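Long-range contact in myosin-2 (Saccharomyces cerevisiae, PDB 6IXO), which carries organelles and other cargo along polarized actin cables as a class V myosin motor, gripping cargo receptors through its globular tail domain: residues G101-Y112 and F151-W162. Sequence-based numbering, arbitrary orientation.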
loop_
_atom_site.group_PDB
_atom_site.type_symbol
_atom_site.label_atom_id
_atom_site.label_comp_id
_atom_site.label_asym_id
_atom_site.label_seq_id
_atom_site.Cartn_x
_atom_site.Cartn_y
_atom_site.Cartn_z
ATOM N N GLY A 101 4.475 -7.341 2.186
ATOM C CA GLY A 101 3.234 -6.664 2.538
ATOM C C GLY A 101 2.090 -7.036 1.616
ATOM O O GLY A 101 0.960 -7.219 2.045
ATOM N N VAL A 102 2.361 -7.124 0.325
ATOM C CA VAL A 102 1.284 -7.449 -0.609
ATOM C C VAL A 102 0.809 -8.897 -0.359
ATOM O O VAL A 102 -0.399 -9.206 -0.390
ATOM C CB VAL A 102 1.757 -7.280 -2.074
ATOM C CG1 VAL A 102 0.666 -7.718 -3.052
ATOM C CG2 VAL A 102 2.168 -5.749 -2.339
ATOM N N PHE A 103 1.787 -9.750 -0.110
ATOM C CA PHE A 103 1.540 -11.153 0.235
ATOM C C PHE A 103 0.539 -11.235 1.381
ATOM O O PHE A 103 -0.476 -11.957 1.305
ATOM C CB PHE A 103 2.871 -11.817 0.628
ATOM C CG PHE A 103 2.721 -13.266 1.062
ATOM C CD1 PHE A 103 2.702 -14.283 0.114
ATOM C CD2 PHE A 103 2.660 -13.585 2.415
ATOM C CE1 PHE A 103 2.571 -15.630 0.510
ATOM C CE2 PHE A 103 2.562 -14.952 2.822
ATOM C CZ PHE A 103 2.523 -15.945 1.855
ATOM N N TRP A 104 0.819 -10.514 2.468
ATOM C CA TRP A 104 -0.066 -10.593 3.630
ATOM C C TRP A 104 -1.412 -9.928 3.364
ATOM O O TRP A 104 -2.430 -10.400 3.849
ATOM C CB TRP A 104 0.613 -10.010 4.888
ATOM C CG TRP A 104 1.540 -11.024 5.438
ATOM C CD1 TRP A 104 2.892 -10.989 5.451
ATOM C CD2 TRP A 104 1.162 -12.304 5.961
ATOM N NE1 TRP A 104 3.394 -12.143 5.977
ATOM C CE2 TRP A 104 2.351 -12.983 6.288
ATOM C CE3 TRP A 104 -0.064 -12.936 6.180
ATOM C CZ2 TRP A 104 2.352 -14.258 6.834
ATOM C CZ3 TRP A 104 -0.060 -14.236 6.703
ATOM C CH2 TRP A 104 1.137 -14.868 7.031
ATOM N N LEU A 105 -1.435 -8.845 2.588
ATOM C CA LEU A 105 -2.722 -8.277 2.185
ATOM C C LEU A 105 -3.565 -9.311 1.436
ATOM O O LEU A 105 -4.785 -9.411 1.647
ATOM C CB LEU A 105 -2.504 -7.022 1.298
ATOM C CG LEU A 105 -1.959 -5.780 2.069
ATOM C CD1 LEU A 105 -1.597 -4.634 1.064
ATOM C CD2 LEU A 105 -2.972 -5.287 3.101
ATOM N N ALA A 106 -2.927 -10.048 0.521
ATOM C CA ALA A 106 -3.659 -11.056 -0.262
ATOM C C ALA A 106 -4.250 -12.115 0.690
ATOM O O ALA A 106 -5.420 -12.538 0.557
ATOM C CB ALA A 106 -2.754 -11.716 -1.253
ATOM N N ASN A 107 -3.432 -12.536 1.649
ATOM C CA ASN A 107 -3.843 -13.639 2.527
ATOM C C ASN A 107 -4.945 -13.239 3.491
ATOM O O ASN A 107 -5.898 -13.996 3.741
ATOM C CB ASN A 107 -2.630 -14.191 3.276
ATOM C CG ASN A 107 -1.936 -15.244 2.470
ATOM O OD1 ASN A 107 -2.351 -16.437 2.459
ATOM N ND2 ASN A 107 -0.943 -14.819 1.683
ATOM N N VAL A 108 -4.839 -12.034 4.026
ATOM C CA VAL A 108 -5.877 -11.551 4.944
ATOM C C VAL A 108 -7.158 -11.292 4.154
ATOM O O VAL A 108 -8.273 -11.567 4.636
ATOM C CB VAL A 108 -5.409 -10.296 5.715
ATOM C CG1 VAL A 108 -6.568 -9.662 6.466
ATOM C CG2 VAL A 108 -4.282 -10.686 6.692
ATOM N N ARG A 109 -7.022 -10.824 2.908
ATOM C CA ARG A 109 -8.232 -10.683 2.086
ATOM C C ARG A 109 -8.880 -12.050 1.851
ATOM O O ARG A 109 -10.120 -12.176 1.800
ATOM C CB ARG A 109 -7.925 -10.029 0.726
ATOM C CG ARG A 109 -9.181 -9.782 -0.101
ATOM C CD ARG A 109 -10.126 -8.818 0.631
ATOM N NE ARG A 109 -11.250 -8.389 -0.222
ATOM C CZ ARG A 109 -12.247 -7.604 0.206
ATOM N NH1 ARG A 109 -12.274 -7.182 1.492
ATOM N NH2 ARG A 109 -13.230 -7.275 -0.638
ATOM N N GLU A 110 -8.054 -13.076 1.671
ATOM C CA GLU A 110 -8.641 -14.401 1.401
ATOM C C GLU A 110 -9.372 -14.908 2.667
ATOM O O GLU A 110 -10.428 -15.517 2.595
ATOM C CB GLU A 110 -7.542 -15.390 0.987
ATOM C CG GLU A 110 -8.042 -16.811 0.675
ATOM C CD GLU A 110 -8.596 -16.897 -0.738
ATOM O OE1 GLU A 110 -8.598 -15.861 -1.444
ATOM O OE2 GLU A 110 -8.994 -18.005 -1.137
ATOM N N LEU A 111 -8.794 -14.640 3.832
ATOM C CA LEU A 111 -9.386 -15.047 5.108
ATOM C C LEU A 111 -10.698 -14.312 5.345
ATOM O O LEU A 111 -11.703 -14.894 5.754
ATOM C CB LEU A 111 -8.431 -14.750 6.256
ATOM C CG LEU A 111 -7.230 -15.683 6.385
ATOM C CD1 LEU A 111 -6.180 -15.131 7.383
ATOM C CD2 LEU A 111 -7.725 -17.109 6.807
ATOM N N TYR A 112 -10.682 -13.011 5.101
ATOM C CA TYR A 112 -11.866 -12.212 5.358
ATOM C C TYR A 112 -12.963 -12.679 4.432
ATOM O O TYR A 112 -14.112 -12.873 4.831
ATOM C CB TYR A 112 -11.552 -10.704 5.177
ATOM C CG TYR A 112 -12.798 -9.842 5.288
ATOM C CD1 TYR A 112 -13.386 -9.592 6.531
ATOM C CD2 TYR A 112 -13.410 -9.317 4.155
ATOM C CE1 TYR A 112 -14.561 -8.839 6.639
ATOM C CE2 TYR A 112 -14.568 -8.529 4.252
ATOM C CZ TYR A 112 -15.147 -8.305 5.498
ATOM O OH TYR A 112 -16.285 -7.519 5.603
ATOM N N PHE A 151 -11.385 -9.777 11.321
ATOM C CA PHE A 151 -10.597 -9.777 10.076
ATOM C C PHE A 151 -10.711 -8.463 9.299
ATOM O O PHE A 151 -9.764 -8.038 8.662
ATOM C CB PHE A 151 -10.994 -10.970 9.180
ATOM C CG PHE A 151 -10.279 -12.236 9.564
ATOM C CD1 PHE A 151 -8.913 -12.251 9.688
ATOM C CD2 PHE A 151 -10.967 -13.394 9.834
ATOM C CE1 PHE A 151 -8.232 -13.382 10.077
ATOM C CE2 PHE A 151 -10.280 -14.543 10.211
ATOM C CZ PHE A 151 -8.910 -14.512 10.352
ATOM N N GLU A 152 -11.865 -7.820 9.364
ATOM C CA GLU A 152 -11.990 -6.495 8.799
ATOM C C GLU A 152 -11.003 -5.531 9.463
ATOM O O GLU A 152 -10.267 -4.786 8.780
ATOM C CB GLU A 152 -13.428 -6.020 8.972
ATOM C CG GLU A 152 -13.692 -4.595 8.503
ATOM C CD GLU A 152 -15.150 -4.182 8.749
ATOM O OE1 GLU A 152 -15.969 -4.294 7.817
ATOM O OE2 GLU A 152 -15.474 -3.755 9.879
ATOM N N ALA A 153 -10.948 -5.576 10.794
ATOM C CA ALA A 153 -9.991 -4.757 11.542
ATOM C C ALA A 153 -8.552 -5.137 11.189
ATOM O O ALA A 153 -7.696 -4.243 10.973
ATOM C CB ALA A 153 -10.235 -4.880 13.080
ATOM N N LEU A 154 -8.268 -6.438 11.104
ATOM C CA LEU A 154 -6.909 -6.874 10.736
ATOM C C LEU A 154 -6.480 -6.301 9.362
ATOM O O LEU A 154 -5.370 -5.775 9.201
ATOM C CB LEU A 154 -6.802 -8.398 10.690
ATOM C CG LEU A 154 -5.427 -8.987 10.309
ATOM C CD1 LEU A 154 -4.330 -8.541 11.311
ATOM C CD2 LEU A 154 -5.491 -10.539 10.291
ATOM N N SER A 155 -7.359 -6.433 8.381
ATOM C CA SER A 155 -7.088 -5.929 7.029
ATOM C C SER A 155 -6.757 -4.420 7.093
ATOM O O SER A 155 -5.757 -3.963 6.515
ATOM C CB SER A 155 -8.301 -6.184 6.132
ATOM O OG SER A 155 -8.058 -5.798 4.776
ATOM N N TYR A 156 -7.594 -3.667 7.796
ATOM C CA TYR A 156 -7.400 -2.219 7.986
ATOM C C TYR A 156 -6.053 -1.914 8.615
ATOM O O TYR A 156 -5.285 -1.034 8.139
ATOM C CB TYR A 156 -8.517 -1.670 8.864
ATOM C CG TYR A 156 -8.462 -0.161 9.078
ATOM C CD1 TYR A 156 -9.092 0.701 8.180
ATOM C CD2 TYR A 156 -7.803 0.388 10.176
ATOM C CE1 TYR A 156 -9.063 2.082 8.362
ATOM C CE2 TYR A 156 -7.761 1.804 10.372
ATOM C CZ TYR A 156 -8.394 2.622 9.454
ATOM O OH TYR A 156 -8.397 3.986 9.612
ATOM N N ASN A 157 -5.770 -2.630 9.699
ATOM C CA ASN A 157 -4.539 -2.463 10.457
ATOM C C ASN A 157 -3.336 -2.754 9.613
ATOM O O ASN A 157 -2.418 -1.926 9.552
ATOM C CB ASN A 157 -4.536 -3.369 11.724
ATOM C CG ASN A 157 -5.497 -2.878 12.746
ATOM O OD1 ASN A 157 -6.068 -1.787 12.569
ATOM N ND2 ASN A 157 -5.707 -3.650 13.824
ATOM N N ILE A 158 -3.302 -3.899 8.942
ATOM C CA ILE A 158 -2.056 -4.217 8.234
ATOM C C ILE A 158 -1.940 -3.333 6.970
ATOM O O ILE A 158 -0.833 -3.016 6.541
ATOM C CB ILE A 158 -1.910 -5.733 7.867
ATOM C CG1 ILE A 158 -3.010 -6.242 6.928
ATOM C CG2 ILE A 158 -1.780 -6.561 9.133
ATOM C CD1 ILE A 158 -2.526 -7.472 6.141
ATOM N N TYR A 159 -3.060 -2.888 6.425
ATOM C CA TYR A 159 -2.989 -1.977 5.261
ATOM C C TYR A 159 -2.305 -0.658 5.716
ATOM O O TYR A 159 -1.398 -0.125 5.034
ATOM C CB TYR A 159 -4.377 -1.685 4.707
ATOM C CG TYR A 159 -4.290 -0.721 3.519
ATOM C CD1 TYR A 159 -3.969 -1.202 2.266
ATOM C CD2 TYR A 159 -4.532 0.637 3.669
ATOM C CE1 TYR A 159 -3.866 -0.342 1.139
ATOM C CE2 TYR A 159 -4.429 1.541 2.561
ATOM C CZ TYR A 159 -4.089 1.041 1.321
ATOM O OH TYR A 159 -4.036 1.865 0.213
ATOM N N ASN A 160 -2.727 -0.162 6.880
ATOM C CA ASN A 160 -2.170 1.106 7.387
ATOM C C ASN A 160 -0.756 0.990 7.895
ATOM O O ASN A 160 0.052 1.907 7.746
ATOM C CB ASN A 160 -3.083 1.648 8.460
ATOM C CG ASN A 160 -4.168 2.477 7.871
ATOM O OD1 ASN A 160 -3.926 3.616 7.492
ATOM N ND2 ASN A 160 -5.361 1.903 7.709
ATOM N N ILE A 161 -0.454 -0.121 8.533
ATOM C CA ILE A 161 0.909 -0.355 9.013
ATOM C C ILE A 161 1.866 -0.384 7.815
ATOM O O ILE A 161 2.938 0.251 7.803
ATOM C CB ILE A 161 0.995 -1.658 9.788
ATOM C CG1 ILE A 161 0.324 -1.500 11.171
ATOM C CG2 ILE A 161 2.463 -2.122 9.956
ATOM C CD1 ILE A 161 0.060 -2.875 11.891
ATOM N N TRP A 162 1.452 -1.106 6.789
ATOM C CA TRP A 162 2.267 -1.264 5.589
ATOM C C TRP A 162 2.428 0.048 4.834
ATOM O O TRP A 162 3.526 0.402 4.428
ATOM C CB TRP A 162 1.632 -2.286 4.673
ATOM C CG TRP A 162 2.446 -2.636 3.433
ATOM C CD1 TRP A 162 3.729 -3.155 3.392
ATOM C CD2 TRP A 162 2.018 -2.512 2.088
ATOM N NE1 TRP A 162 4.093 -3.389 2.083
ATOM C CE2 TRP A 162 3.052 -3.011 1.265
ATOM C CE3 TRP A 162 0.849 -2.038 1.486
ATOM C CZ2 TRP A 162 2.958 -3.034 -0.123
ATOM C CZ3 TRP A 162 0.744 -2.087 0.095
ATOM C CH2 TRP A 162 1.785 -2.583 -0.691
HETATM O O HOH W 1 -6.284 -7.477 3.638
HETATM O O HOH W 2 -10.486 -7.122 3.538
HETATM O O HOH W 3 -15.066 -4.658 4.995
#
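An antiparallel helix pair in the all-helical globular tail domain brings Val108 of segment 101-112 against Leu154, Ser155 and Ile158 of segment 151-162, with the axes 9.5 Å apart and crossing at -165°. Val108 is a knob in a hole formed by these three residues and Phe151. Its two methyls divide the work: CG1, anti to the backbone N (chi1 170°), rests on the backbone of Ser155, while CG2 meets Ile158 CD1 at 3.7 Å and also touches Leu154 CD2. Leu105 forks one turn earlier, CD2 sliding past the tip of Ile158 and CD1 reaching Trp162 CE3 at 3.6 Å. The Trp162 indole lies with one face on the backbone of Gly101, whose CA sits 3.7 Å from the centroid of the five-membered ring in a CH-pi contact; a CB on Gly101 would collide with NE1. Val102 CG2 packs on Trp162 CH2, and NE1 donates to Leu97 O, fixing the ring's rotation. An alanine in place of Trp162 would probably strip the indole from Gly101, Val102 and Leu105 CD1, opening a gap there, and leave Leu97 O without this donor. At the other end Leu111 CB stands over the centre of the Phe151 ring, 4.1 Å from its centroid, while Tyr112 turns its ring edge to Phe151 CB. No direct hydrogen bond joins the segments; waters line one flank instead. Ser155 OG, also bonded to Asp379, accepts from one water that donates to Leu105 O and from another held by Arg109 NH1, and a third water links Tyr112 OH to Glu152 OE1. Helix 71-90 packs on Phe151 and Ile158, so the contact belongs to a helical bundle, with the knob-into-hole meshing of an antiparallel helix pair and a glycine making room for an indole at one end.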